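Local coordinates for protein spectinomycin phosphotransferase (Legionella pneumophila serogroup 1, PDB 3I0O) that probably transfers a phosphoryl group from a nucleotide to spectinomycin, as expected of an aminoglycoside phosphotransferase-like enzyme with a protein-kinase-like fold, at residues 73-78 / 222-227; 149-154 / 281-286; 38-43 / 51-56. All blocks are in the same frame, centred on the assembly; numbering follows the deposited sequence.

Interaction 1 of 3, residues 73-78 / 222-227. With ADP (adenosine-5'-diphosphate), chain B.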
loop_
_atom_site.group_PDB
_atom_site.type_symbol
_atom_site.label_atom_id
_atom_site.label_comp_id
_atom_site.label_asym_id
_atom_site.label_seq_id
_atom_site.Cartn_x
_atom_site.Cartn_y
_atom_site.Cartn_z
ATOM N N GLY A 73 7.174 20.777 -3.110
ATOM C CA GLY A 73 8.243 20.543 -4.065
ATOM C C GLY A 73 8.655 19.107 -4.374
ATOM O O GLY A 73 9.687 18.899 -5.021
ATOM N N ILE A 74 7.874 18.123 -3.929
ATOM C CA ILE A 74 8.198 16.716 -4.192
ATOM C C ILE A 74 7.706 16.335 -5.589
ATOM O O ILE A 74 6.507 16.345 -5.862
ATOM C CB ILE A 74 7.548 15.792 -3.143
ATOM C CG1 ILE A 74 8.063 16.172 -1.758
ATOM C CG2 ILE A 74 7.854 14.329 -3.455
ATOM C CD1 ILE A 74 7.529 15.318 -0.641
ATOM N N LYS A 75 8.628 16.000 -6.479
ATOM C CA LYS A 75 8.239 15.660 -7.841
ATOM C C LYS A 75 7.902 14.184 -8.050
ATOM O O LYS A 75 7.199 13.840 -8.989
ATOM C CB LYS A 75 9.349 16.068 -8.813
ATOM C CG LYS A 75 10.709 15.509 -8.440
ATOM C CD LYS A 75 11.616 15.387 -9.654
ATOM C CE LYS A 75 12.952 14.751 -9.272
ATOM N NZ LYS A 75 13.801 14.494 -10.469
ATOM N N GLU A 76 8.400 13.325 -7.165
ATOM C CA GLU A 76 8.179 11.891 -7.263
ATOM C C GLU A 76 6.757 11.398 -6.980
ATOM O O GLU A 76 6.575 10.284 -6.501
ATOM C CB GLU A 76 9.164 11.150 -6.351
ATOM C CG GLU A 76 10.634 11.252 -6.765
ATOM C CD GLU A 76 11.302 12.558 -6.342
ATOM O OE1 GLU A 76 10.679 13.339 -5.589
ATOM O OE2 GLU A 76 12.461 12.799 -6.753
ATOM N N ILE A 77 5.755 12.230 -7.247
ATOM C CA ILE A 77 4.356 11.834 -7.072
ATOM C C ILE A 77 3.624 12.180 -8.376
ATOM O O ILE A 77 3.991 13.130 -9.071
ATOM C CB ILE A 77 3.657 12.568 -5.883
ATOM C CG1 ILE A 77 3.760 14.074 -6.066
ATOM C CG2 ILE A 77 4.269 12.137 -4.552
ATOM C CD1 ILE A 77 3.104 14.862 -4.967
ATOM N N ILE A 78 2.602 11.408 -8.720
ATOM C CA ILE A 78 1.871 11.667 -9.946
ATOM C C ILE A 78 0.721 12.613 -9.650
ATOM O O ILE A 78 -0.278 12.217 -9.057
ATOM C CB ILE A 78 1.324 10.356 -10.550
ATOM C CG1 ILE A 78 2.447 9.302 -10.594
ATOM C CG2 ILE A 78 0.775 10.622 -11.939
ATOM C CD1 ILE A 78 2.028 7.942 -11.124
ATOM N N ASN A 222 13.043 5.338 -16.079
ATOM C CA ASN A 222 14.445 5.400 -16.503
ATOM C C ASN A 222 15.430 5.677 -15.376
ATOM O O ASN A 222 16.040 4.745 -14.830
ATOM C CB ASN A 222 14.647 6.440 -17.606
ATOM C CG ASN A 222 16.120 6.684 -17.908
ATOM O OD1 ASN A 222 16.923 5.748 -17.939
ATOM N ND2 ASN A 222 16.478 7.944 -18.138
ATOM N N GLU A 223 15.604 6.945 -15.030
ATOM C CA GLU A 223 16.529 7.296 -13.959
ATOM C C GLU A 223 16.077 8.597 -13.343
ATOM O O GLU A 223 15.811 9.569 -14.056
ATOM C CB GLU A 223 17.950 7.434 -14.502
ATOM C CG GLU A 223 18.054 8.361 -15.695
ATOM C CD GLU A 223 19.468 8.481 -16.233
ATOM O OE1 GLU A 223 20.348 8.977 -15.491
ATOM O OE2 GLU A 223 19.695 8.084 -17.398
ATOM N N GLU A 224 15.986 8.612 -12.017
ATOM C CA GLU A 224 15.542 9.794 -11.289
ATOM C C GLU A 224 14.058 10.009 -11.548
ATOM O O GLU A 224 13.420 10.857 -10.924
ATOM C CB GLU A 224 16.340 11.036 -11.704
ATOM C CG GLU A 224 15.985 12.291 -10.915
ATOM C CD GLU A 224 17.197 12.961 -10.266
ATOM O OE1 GLU A 224 18.164 13.287 -10.992
ATOM O OE2 GLU A 224 17.176 13.170 -9.029
ATOM N N SER A 225 13.505 9.240 -12.474
ATOM C CA SER A 225 12.091 9.355 -12.740
ATOM C C SER A 225 11.374 8.175 -12.084
ATOM O O SER A 225 10.853 7.297 -12.768
ATOM C CB SER A 225 11.803 9.410 -14.252
ATOM O OG SER A 225 12.060 8.178 -14.901
ATOM N N ILE A 226 11.390 8.149 -10.752
ATOM C CA ILE A 226 10.704 7.114 -9.979
ATOM C C ILE A 226 9.500 7.822 -9.370
ATOM O O ILE A 226 9.504 9.048 -9.252
ATOM C CB ILE A 226 11.594 6.530 -8.858
ATOM C CG1 ILE A 226 11.837 7.572 -7.769
ATOM C CG2 ILE A 226 12.918 6.068 -9.444
ATOM C CD1 ILE A 226 12.747 7.094 -6.662
ATOM N N TYR A 227 8.476 7.064 -8.988
ATOM C CA TYR A 227 7.255 7.646 -8.441
ATOM C C TYR A 227 6.642 6.857 -7.300
ATOM O O TYR A 227 6.508 5.638 -7.384
ATOM C CB TYR A 227 6.200 7.748 -9.535
ATOM C CG TYR A 227 6.652 8.427 -10.803
ATOM C CD1 TYR A 227 6.509 9.807 -10.968
ATOM C CD2 TYR A 227 7.202 7.690 -11.848
ATOM C CE1 TYR A 227 6.901 10.435 -12.152
ATOM C CE2 TYR A 227 7.596 8.302 -13.029
ATOM C CZ TYR A 227 7.443 9.672 -13.178
ATOM O OH TYR A 227 7.839 10.280 -14.353
HETATM P PB ADP B . -4.088 -0.042 -5.648
HETATM O O1B ADP B . -4.185 0.632 -4.333
HETATM O O2B ADP B . -5.286 -0.695 -6.224
HETATM O O3B ADP B . -2.900 -1.139 -5.571
HETATM P PA ADP B . -2.040 1.617 -6.828
HETATM O O1A ADP B . -2.127 3.090 -6.734
HETATM O O2A ADP B . -1.147 0.888 -5.902
HETATM O O3A ADP B . -3.551 1.028 -6.735
HETATM O "O5'" ADP B . -1.628 1.224 -8.341
HETATM C "C5'" ADP B . -1.575 -0.159 -8.755
HETATM C "C4'" ADP B . -0.898 -0.308 -10.126
HETATM O "O4'" ADP B . -1.526 0.529 -11.111
HETATM C "C3'" ADP B . 0.579 0.117 -10.168
HETATM O "O3'" ADP B . 1.416 -1.031 -9.951
HETATM C "C2'" ADP B . 0.727 0.576 -11.626
HETATM O "O2'" ADP B . 0.982 -0.570 -12.464
HETATM C "C1'" ADP B . -0.631 1.187 -12.025
HETATM N N9 ADP B . -0.660 2.686 -12.010
HETATM C C8 ADP B . -0.949 3.534 -10.963
HETATM N N7 ADP B . -0.887 4.798 -11.265
HETATM C C5 ADP B . -0.531 4.806 -12.608
HETATM C C6 ADP B . -0.293 5.865 -13.563
HETATM N N6 ADP B . -0.391 7.153 -13.252
HETATM N N1 ADP B . 0.051 5.512 -14.840
HETATM C C2 ADP B . 0.152 4.205 -15.159
HETATM N N3 ADP B . -0.046 3.141 -14.361
HETATM C C4 ADP B . -0.390 3.521 -13.081
#
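Ile-78 and Tyr-227 meet at about a right angle where two parts of the kinase-like fold come together beside the adenine of ADP: the loop that follows helix 59-71 and the beginning of strand 226-228, which pairs with strand 218-220. The CG1 branch of Ile-78 approaches the ring of Tyr-227 obliquely, 4.1 Å from its CD1. The same branch continues to CD1, 3.3 Å from N6 of ADP, so CG1 meets the tyrosine and its tip meets the adenine; a beta-branched apolar side chain can offer methyl and methylene groups to both the phenol ring and the adenine amino group. Ile-103 touches both side chains and Pro-101 touches Ile-78; both bind the nucleotide.

Next to it, Glu-76 lays its aliphatic part against strand residue Ile-226, its CG 4.0 Å from CG1 of Ile-226. With CG beside the backbone N and a bend at chi2 (80°), the buried carboxylate is carried to the amide of Gln-120, which also binds the carbonyl of Glu-224 and thus ties both segments to helix 115-130. The backbone of Glu-76 is in turn hydrogen-bonded to Ile-228.

At the exposed margin Lys-75 and Glu-224 also cross at about a right angle. NZ of Lys-75 lies closest to the CG methylene of Glu-224, at 3.1 Å, and the bend at chi2 of Glu-224 (126°) leaves OE2 3.9 Å from NZ, a long ion pair. The backbones also meet directly: CA of Tyr-227 makes a bent CA-H...O contact with O of Glu-76, at 3.3 Å and with an angle of 137° at the hydrogen.

Interaction 2 of 3, residues 149-154 / 281-286. With SMI (spectinomycin), chain C.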
loop_
_atom_site.group_PDB
_atom_site.type_symbol
_atom_site.label_atom_id
_atom_site.label_comp_id
_atom_site.label_asym_id
_atom_site.label_seq_id
_atom_site.Cartn_x
_atom_site.Cartn_y
_atom_site.Cartn_z
ATOM N N LYS A 149 -7.133 -4.414 16.738
ATOM C CA LYS A 149 -8.130 -4.888 15.779
ATOM C C LYS A 149 -7.725 -6.109 14.943
ATOM O O LYS A 149 -8.484 -7.080 14.853
ATOM C CB LYS A 149 -8.530 -3.750 14.838
ATOM C CG LYS A 149 -9.575 -4.132 13.797
ATOM C CD LYS A 149 -9.944 -2.934 12.934
ATOM C CE LYS A 149 -11.051 -3.268 11.938
ATOM N NZ LYS A 149 -10.601 -4.197 10.863
ATOM N N TRP A 150 -6.547 -6.070 14.328
ATOM C CA TRP A 150 -6.122 -7.191 13.494
ATOM C C TRP A 150 -5.639 -8.406 14.296
ATOM O O TRP A 150 -5.845 -9.542 13.875
ATOM C CB TRP A 150 -5.039 -6.743 12.503
ATOM C CG TRP A 150 -5.424 -5.525 11.703
ATOM C CD1 TRP A 150 -4.905 -4.265 11.831
ATOM C CD2 TRP A 150 -6.417 -5.445 10.669
ATOM N NE1 TRP A 150 -5.513 -3.409 10.943
ATOM C CE2 TRP A 150 -6.444 -4.106 10.218
ATOM C CE3 TRP A 150 -7.287 -6.373 10.083
ATOM C CZ2 TRP A 150 -7.307 -3.672 9.206
ATOM C CZ3 TRP A 150 -8.144 -5.944 9.081
ATOM C CH2 TRP A 150 -8.148 -4.603 8.651
ATOM N N ARG A 151 -5.001 -8.171 15.439
ATOM C CA ARG A 151 -4.530 -9.265 16.280
ATOM C C ARG A 151 -5.701 -10.123 16.789
ATOM O O ARG A 151 -5.581 -11.342 16.912
ATOM C CB ARG A 151 -3.716 -8.711 17.456
ATOM C CG ARG A 151 -2.339 -8.190 17.049
ATOM C CD ARG A 151 -1.517 -7.717 18.231
ATOM N NE ARG A 151 -2.014 -6.470 18.812
ATOM C CZ ARG A 151 -1.826 -5.256 18.293
ATOM N NH1 ARG A 151 -1.150 -5.095 17.162
ATOM N NH2 ARG A 151 -2.304 -4.192 18.922
ATOM N N GLU A 152 -6.831 -9.480 17.073
ATOM C CA GLU A 152 -8.027 -10.166 17.549
ATOM C C GLU A 152 -8.636 -11.029 16.452
ATOM O O GLU A 152 -9.039 -12.174 16.690
ATOM C CB GLU A 152 -9.060 -9.147 18.022
ATOM C CG GLU A 152 -8.744 -8.525 19.367
ATOM C CD GLU A 152 -9.628 -7.320 19.684
ATOM O OE1 GLU A 152 -10.850 -7.381 19.407
ATOM O OE2 GLU A 152 -9.098 -6.316 20.221
ATOM N N ILE A 153 -8.715 -10.474 15.248
ATOM C CA ILE A 153 -9.265 -11.206 14.119
ATOM C C ILE A 153 -8.457 -12.476 13.829
ATOM O O ILE A 153 -9.030 -13.546 13.616
ATOM C CB ILE A 153 -9.328 -10.301 12.861
ATOM C CG1 ILE A 153 -10.435 -9.257 13.043
ATOM C CG2 ILE A 153 -9.593 -11.129 11.614
ATOM C CD1 ILE A 153 -10.487 -8.192 11.967
ATOM N N VAL A 154 -7.132 -12.372 13.833
ATOM C CA VAL A 154 -6.301 -13.545 13.567
ATOM C C VAL A 154 -6.511 -14.579 14.672
ATOM O O VAL A 154 -6.536 -15.783 14.411
ATOM C CB VAL A 154 -4.805 -13.170 13.481
ATOM C CG1 VAL A 154 -3.954 -14.421 13.302
ATOM C CG2 VAL A 154 -4.584 -12.219 12.307
ATOM N N ARG A 281 6.799 -4.500 11.259
ATOM C CA ARG A 281 7.084 -5.665 10.433
ATOM C C ARG A 281 6.229 -6.875 10.852
ATOM O O ARG A 281 5.856 -7.700 10.013
ATOM C CB ARG A 281 8.570 -6.029 10.507
ATOM C CG ARG A 281 9.468 -5.009 9.850
ATOM C CD ARG A 281 10.865 -5.535 9.594
ATOM N NE ARG A 281 11.595 -4.650 8.688
ATOM C CZ ARG A 281 12.897 -4.739 8.431
ATOM N NH1 ARG A 281 13.641 -5.677 9.011
ATOM N NH2 ARG A 281 13.460 -3.893 7.581
ATOM N N HIS A 282 5.920 -6.979 12.145
ATOM C CA HIS A 282 5.107 -8.091 12.635
ATOM C C HIS A 282 3.624 -7.783 12.437
ATOM O O HIS A 282 2.883 -8.588 11.887
ATOM C CB HIS A 282 5.371 -8.363 14.125
ATOM C CG HIS A 282 6.682 -9.029 14.407
ATOM N ND1 HIS A 282 7.885 -8.357 14.373
ATOM C CD2 HIS A 282 6.978 -10.311 14.726
ATOM C CE1 HIS A 282 8.866 -9.196 14.658
ATOM N NE2 HIS A 282 8.341 -10.389 14.876
ATOM N N GLU A 283 3.207 -6.606 12.883
ATOM C CA GLU A 283 1.820 -6.177 12.771
ATOM C C GLU A 283 1.326 -6.152 11.316
ATOM O O GLU A 283 0.216 -6.607 11.036
ATOM C CB GLU A 283 1.651 -4.791 13.412
ATOM C CG GLU A 283 0.261 -4.167 13.286
ATOM C CD GLU A 283 -0.841 -4.992 13.955
ATOM O OE1 GLU A 283 -0.532 -5.939 14.712
ATOM O OE2 GLU A 283 -2.028 -4.682 13.730
ATOM N N ARG A 284 2.137 -5.633 10.395
ATOM C CA ARG A 284 1.712 -5.580 9.004
ATOM C C ARG A 284 1.410 -6.984 8.481
ATOM O O ARG A 284 0.448 -7.173 7.730
ATOM C CB ARG A 284 2.767 -4.903 8.117
ATOM C CG ARG A 284 2.323 -4.812 6.669
ATOM C CD ARG A 284 3.279 -4.028 5.794
ATOM N NE ARG A 284 2.646 -3.728 4.514
ATOM C CZ ARG A 284 2.576 -4.572 3.491
ATOM N NH1 ARG A 284 3.112 -5.783 3.572
ATOM N NH2 ARG A 284 1.936 -4.212 2.390
ATOM N N ILE A 285 2.225 -7.968 8.864
ATOM C CA ILE A 285 1.978 -9.342 8.427
ATOM C C ILE A 285 0.721 -9.883 9.122
ATOM O O ILE A 285 -0.030 -10.667 8.541
ATOM C CB ILE A 285 3.171 -10.268 8.742
ATOM C CG1 ILE A 285 4.431 -9.772 8.023
ATOM C CG2 ILE A 285 2.836 -11.691 8.327
ATOM C CD1 ILE A 285 5.708 -10.372 8.567
ATOM N N VAL A 286 0.491 -9.453 10.361
ATOM C CA VAL A 286 -0.695 -9.886 11.099
ATOM C C VAL A 286 -1.927 -9.398 10.356
ATOM O O VAL A 286 -2.910 -10.131 10.223
ATOM C CB VAL A 286 -0.725 -9.315 12.541
ATOM C CG1 VAL A 286 -2.146 -9.364 13.101
ATOM C CG2 VAL A 286 0.215 -10.115 13.422
HETATM O O1 SMI C . 0.945 -6.317 -1.966
HETATM C C2 SMI C . 1.356 -7.589 -2.532
HETATM C C2M SMI C . 0.833 -7.679 -3.961
HETATM C C3 SMI C . 0.802 -8.777 -1.661
HETATM C C4 SMI C . 1.364 -8.568 -0.277
HETATM C C5 SMI C . 0.753 -7.258 0.174
HETATM O O5 SMI C . 1.231 -7.045 1.505
HETATM C C6 SMI C . 1.400 -6.136 -0.595
HETATM O O1B SMI C . -0.669 -7.247 0.193
HETATM O O2B SMI C . 0.822 -4.845 -0.322
HETATM C C7 SMI C . -1.116 -6.002 0.672
HETATM C C8 SMI C . -2.654 -6.023 0.742
HETATM N N8 SMI C . -3.016 -7.136 1.647
HETATM C C8M SMI C . -4.471 -7.259 1.775
HETATM C C9 SMI C . -3.129 -4.647 1.313
HETATM O O9 SMI C . -2.568 -4.457 2.624
HETATM C C10 SMI C . -2.648 -3.491 0.380
HETATM N N10 SMI C . -3.007 -2.257 0.862
HETATM C C1M SMI C . -4.460 -2.079 0.986
HETATM C C11 SMI C . -1.125 -3.539 0.275
HETATM O O11 SMI C . -0.708 -2.509 -0.590
HETATM C C12 SMI C . -0.635 -4.873 -0.261
HETATM O O4A SMI C . 1.015 -9.581 0.673
HETATM O O4B SMI C . 2.697 -8.696 -0.584
HETATM O O HOH W 1 -3.946 -5.489 15.415
#
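Arg-151 and Glu-283 form the salt bridge between these two helices, NH1 lying 2.7 Å from OE1. The hydrogen bond is short but weak, its N-H...O angle only 122°; OE1 comes in at the guanidinium edge, near its plane, with the carboxylate turned 62° from it. Both groups have further partners: OE1 of Glu-283 is also bound by Ser-192, while Arg-151 reaches Glu-193 through NE, the carbonyl of Tyr-146 through NH2 and the hydroxyl of Tyr-279 through NH1. Arginine suits this buried spot because its several N-H groups can serve acceptors on different sides.

The second carboxylate oxygen is held by water. Water 1 accepts from N of Arg-151 at 2.9 Å and donates to OE2 of Glu-283 at 2.7 Å, linking the first turn of helix 149-158 to the carboxylate. OE2 also lies at the edge of the Trp-150 indole, near its plane, 3.5 Å from CD1. The bend at chi2 of Glu-283 turns its carboxylate toward both neighbours.

This is a helix-helix contact of the helical part of a kinase-like phosphotransferase, helix 149-158 crossing the long helix 274-298 at 53° with axes 9.6 Å apart. Arg-284, on the same long helix, whose CB points away from helix 149-158, donates through NH2 to O2B of spectinomycin at 3.0 Å and forms a salt bridge with Asp-212.

Beyond the polar cluster, the compact, branched Val-286 packs between the helices. Its CG1 methyl lies against CB of Trp-150 at 3.9 Å and CG2 of Val-154 at 3.8 Å, while CG2 of Val-154 approaches the carbonyl O of Val-286.

Interaction 3 of 3, residues 38-43 / 51-56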
loop_
_atom_site.group_PDB
_atom_site.type_symbol
_atom_site.label_atom_id
_atom_site.label_comp_id
_atom_site.label_asym_id
_atom_site.label_seq_id
_atom_site.Cartn_x
_atom_site.Cartn_y
_atom_site.Cartn_z
ATOM N N PHE A 38 -11.681 1.011 -9.936
ATOM C CA PHE A 38 -11.565 0.630 -11.336
ATOM C C PHE A 38 -10.534 1.529 -12.014
ATOM O O PHE A 38 -10.455 2.717 -11.712
ATOM C CB PHE A 38 -12.921 0.768 -12.025
ATOM C CG PHE A 38 -14.006 -0.087 -11.418
ATOM C CD1 PHE A 38 -15.083 0.496 -10.755
ATOM C CD2 PHE A 38 -13.965 -1.476 -11.535
ATOM C CE1 PHE A 38 -16.106 -0.289 -10.224
ATOM C CE2 PHE A 38 -14.982 -2.272 -11.006
ATOM C CZ PHE A 38 -16.054 -1.676 -10.352
ATOM N N ALA A 39 -9.749 0.966 -12.929
ATOM C CA ALA A 39 -8.710 1.730 -13.616
ATOM C C ALA A 39 -8.712 1.516 -15.124
ATOM O O ALA A 39 -8.819 0.390 -15.594
ATOM C CB ALA A 39 -7.346 1.362 -13.048
ATOM N N TYR A 40 -8.567 2.600 -15.876
ATOM C CA TYR A 40 -8.561 2.530 -17.334
ATOM C C TYR A 40 -7.394 3.289 -17.932
ATOM O O TYR A 40 -6.790 4.137 -17.287
ATOM C CB TYR A 40 -9.827 3.166 -17.922
ATOM C CG TYR A 40 -11.139 2.614 -17.426
ATOM C CD1 TYR A 40 -11.508 2.726 -16.085
ATOM C CD2 TYR A 40 -12.021 1.986 -18.300
ATOM C CE1 TYR A 40 -12.720 2.226 -15.630
ATOM C CE2 TYR A 40 -13.233 1.483 -17.855
ATOM C CZ TYR A 40 -13.575 1.605 -16.522
ATOM O OH TYR A 40 -14.769 1.093 -16.081
ATOM N N GLN A 41 -7.080 2.977 -19.178
ATOM C CA GLN A 41 -6.056 3.719 -19.878
ATOM C C GLN A 41 -6.843 4.411 -20.980
ATOM O O GLN A 41 -7.474 3.747 -21.799
ATOM C CB GLN A 41 -4.989 2.833 -20.519
ATOM C CG GLN A 41 -3.924 3.702 -21.191
ATOM C CD GLN A 41 -2.809 2.930 -21.861
ATOM O OE1 GLN A 41 -2.463 1.819 -21.446
ATOM N NE2 GLN A 41 -2.216 3.528 -22.896
ATOM N N ALA A 42 -6.826 5.739 -20.980
ATOM C CA ALA A 42 -7.535 6.507 -21.988
ATOM C C ALA A 42 -6.538 7.325 -22.803
ATOM O O ALA A 42 -5.723 8.058 -22.246
ATOM C CB ALA A 42 -8.551 7.417 -21.323
ATOM N N ASP A 43 -6.604 7.199 -24.124
ATOM C CA ASP A 43 -5.692 7.923 -25.003
ATOM C C ASP A 43 -6.360 9.014 -25.838
ATOM O O ASP A 43 -7.508 8.881 -26.250
ATOM C CB ASP A 43 -4.999 6.961 -25.979
ATOM C CG ASP A 43 -4.124 5.935 -25.288
ATOM O OD1 ASP A 43 -3.497 6.261 -24.260
ATOM O OD2 ASP A 43 -4.043 4.794 -25.793
ATOM N N ILE A 51 -6.898 6.533 -15.694
ATOM C CA ILE A 51 -8.141 6.939 -15.053
ATOM C C ILE A 51 -8.625 6.020 -13.945
ATOM O O ILE A 51 -8.793 4.815 -14.141
ATOM C CB ILE A 51 -9.265 7.035 -16.085
ATOM C CG1 ILE A 51 -8.765 7.761 -17.337
ATOM C CG2 ILE A 51 -10.473 7.728 -15.473
ATOM C CD1 ILE A 51 -8.194 9.124 -17.084
ATOM N N LYS A 52 -8.872 6.609 -12.782
ATOM C CA LYS A 52 -9.354 5.862 -11.637
ATOM C C LYS A 52 -10.785 6.252 -11.315
ATOM O O LYS A 52 -11.104 7.433 -11.200
ATOM C CB LYS A 52 -8.487 6.138 -10.408
ATOM C CG LYS A 52 -7.128 5.472 -10.401
ATOM C CD LYS A 52 -6.432 5.666 -9.050
ATOM C CE LYS A 52 -5.092 4.934 -8.992
ATOM N NZ LYS A 52 -4.429 5.034 -7.663
ATOM N N LEU A 53 -11.656 5.259 -11.182
ATOM C CA LEU A 53 -13.044 5.514 -10.822
ATOM C C LEU A 53 -13.175 4.998 -9.394
ATOM O O LEU A 53 -13.407 3.815 -9.179
ATOM C CB LEU A 53 -13.990 4.754 -11.746
ATOM C CG LEU A 53 -13.907 5.063 -13.239
ATOM C CD1 LEU A 53 -14.965 4.249 -13.956
ATOM C CD2 LEU A 53 -14.126 6.548 -13.494
ATOM N N LYS A 54 -13.010 5.887 -8.421
ATOM C CA LYS A 54 -13.075 5.500 -7.014
ATOM C C LYS A 54 -14.469 5.575 -6.387
ATOM O O LYS A 54 -15.365 6.255 -6.905
ATOM C CB LYS A 54 -12.090 6.350 -6.194
ATOM C CG LYS A 54 -10.618 6.045 -6.474
ATOM C CD LYS A 54 -9.673 7.003 -5.748
ATOM C CE LYS A 54 -8.195 6.663 -6.008
ATOM N NZ LYS A 54 -7.249 7.740 -5.556
ATOM N N TYR A 55 -14.631 4.852 -5.274
ATOM C CA TYR A 55 -15.884 4.797 -4.508
ATOM C C TYR A 55 -15.607 4.907 -3.005
ATOM O O TYR A 55 -16.457 4.542 -2.189
ATOM C CB TYR A 55 -16.640 3.483 -4.754
ATOM C CG TYR A 55 -17.024 3.212 -6.190
ATOM C CD1 TYR A 55 -16.090 2.720 -7.101
ATOM C CD2 TYR A 55 -18.326 3.438 -6.638
ATOM C CE1 TYR A 55 -16.442 2.459 -8.425
ATOM C CE2 TYR A 55 -18.691 3.180 -7.961
ATOM C CZ TYR A 55 -17.743 2.692 -8.850
ATOM O OH TYR A 55 -18.089 2.447 -10.162
ATOM N N GLY A 56 -14.426 5.407 -2.646
ATOM C CA GLY A 56 -14.066 5.542 -1.242
ATOM C C GLY A 56 -14.581 6.805 -0.572
ATOM O O GLY A 56 -15.366 7.555 -1.158
#
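Phe-38 and Tyr-55 meet rim to rim, neither ring over the face of the other, with planes 81° apart and centroids 5.6 Å apart. CE1 of Tyr-55 comes up at the edge of the Phe-38 ring, near its plane, at 3.3 Å from CE1 of Phe-38; Tyr-55 follows the end of strand 48-54, and its long ring still reaches Phe-38 on the neighbouring strand. The ring of Tyr-40 has the carbonyl O of Ile-51 in plane at its edge, while CD1 of Leu-53 approaches obliquely to 3.5 Å from CE1 of Tyr-40. Phe-28, on the neighbouring strand, stacks edge-to-face with Tyr-40.

Phe-38, Tyr-40, Ile-51 and Leu-53 share one side of the sheet, where Leu-11 of helix 8-19 packs on Tyr-40 and Ile-51. Ala-42 adds its methyl against CG1 of Ile-51. Isoleucine and leucine suit this side because their branched apolar chains pack beside the rings, Ile-51 also on Leu-11 and Leu-53 on Ile-97.

The backbones run antiparallel. Tyr-40 and Ile-51 are a hydrogen-bonded pair, N of Tyr-40 to O of Ile-51 at 2.8 Å and N of Ile-51 to O of Tyr-40 at 2.9 Å. Phe-38 and Leu-53 are another, N of Leu-53 to O of Phe-38 at 2.9 Å, the reverse bond, from N of Phe-38 to O of Leu-53, weak at 3.4 Å. Between them Ala-39 and Lys-52 form the non-hydrogen-bonded pair, their side chains on the opposite side of the sheet.

There Lys-52, extended beyond CG, carries its ammonium to an alpha-phosphate oxygen of ADP in a salt bridge. The arrangement is the beta hairpin of a kinase-like N-terminal lobe, with Lys-52 placed as the nucleotide-binding lysine of this fold.

In the fold
Interactions 1 and 3 both border the nucleotide: in interaction 3 Lys-52 grips its phosphate, whereas in interaction 1 Ile-78 lies against the adenine amino group. Their centres are 21 Å apart and their nearest atoms about 8 Å, without touching. Interaction 2 lies on the opposite side of the chain's centre from both, 32 Å from interaction 1 and 30 Å from interaction 3 between centres; it is linked to the spectinomycin site through Arg-284 on its longer helix. The side chain of Lys-52 is about 6 Å from that of Asp-230, which binds the magnesium ion together with Asn-217.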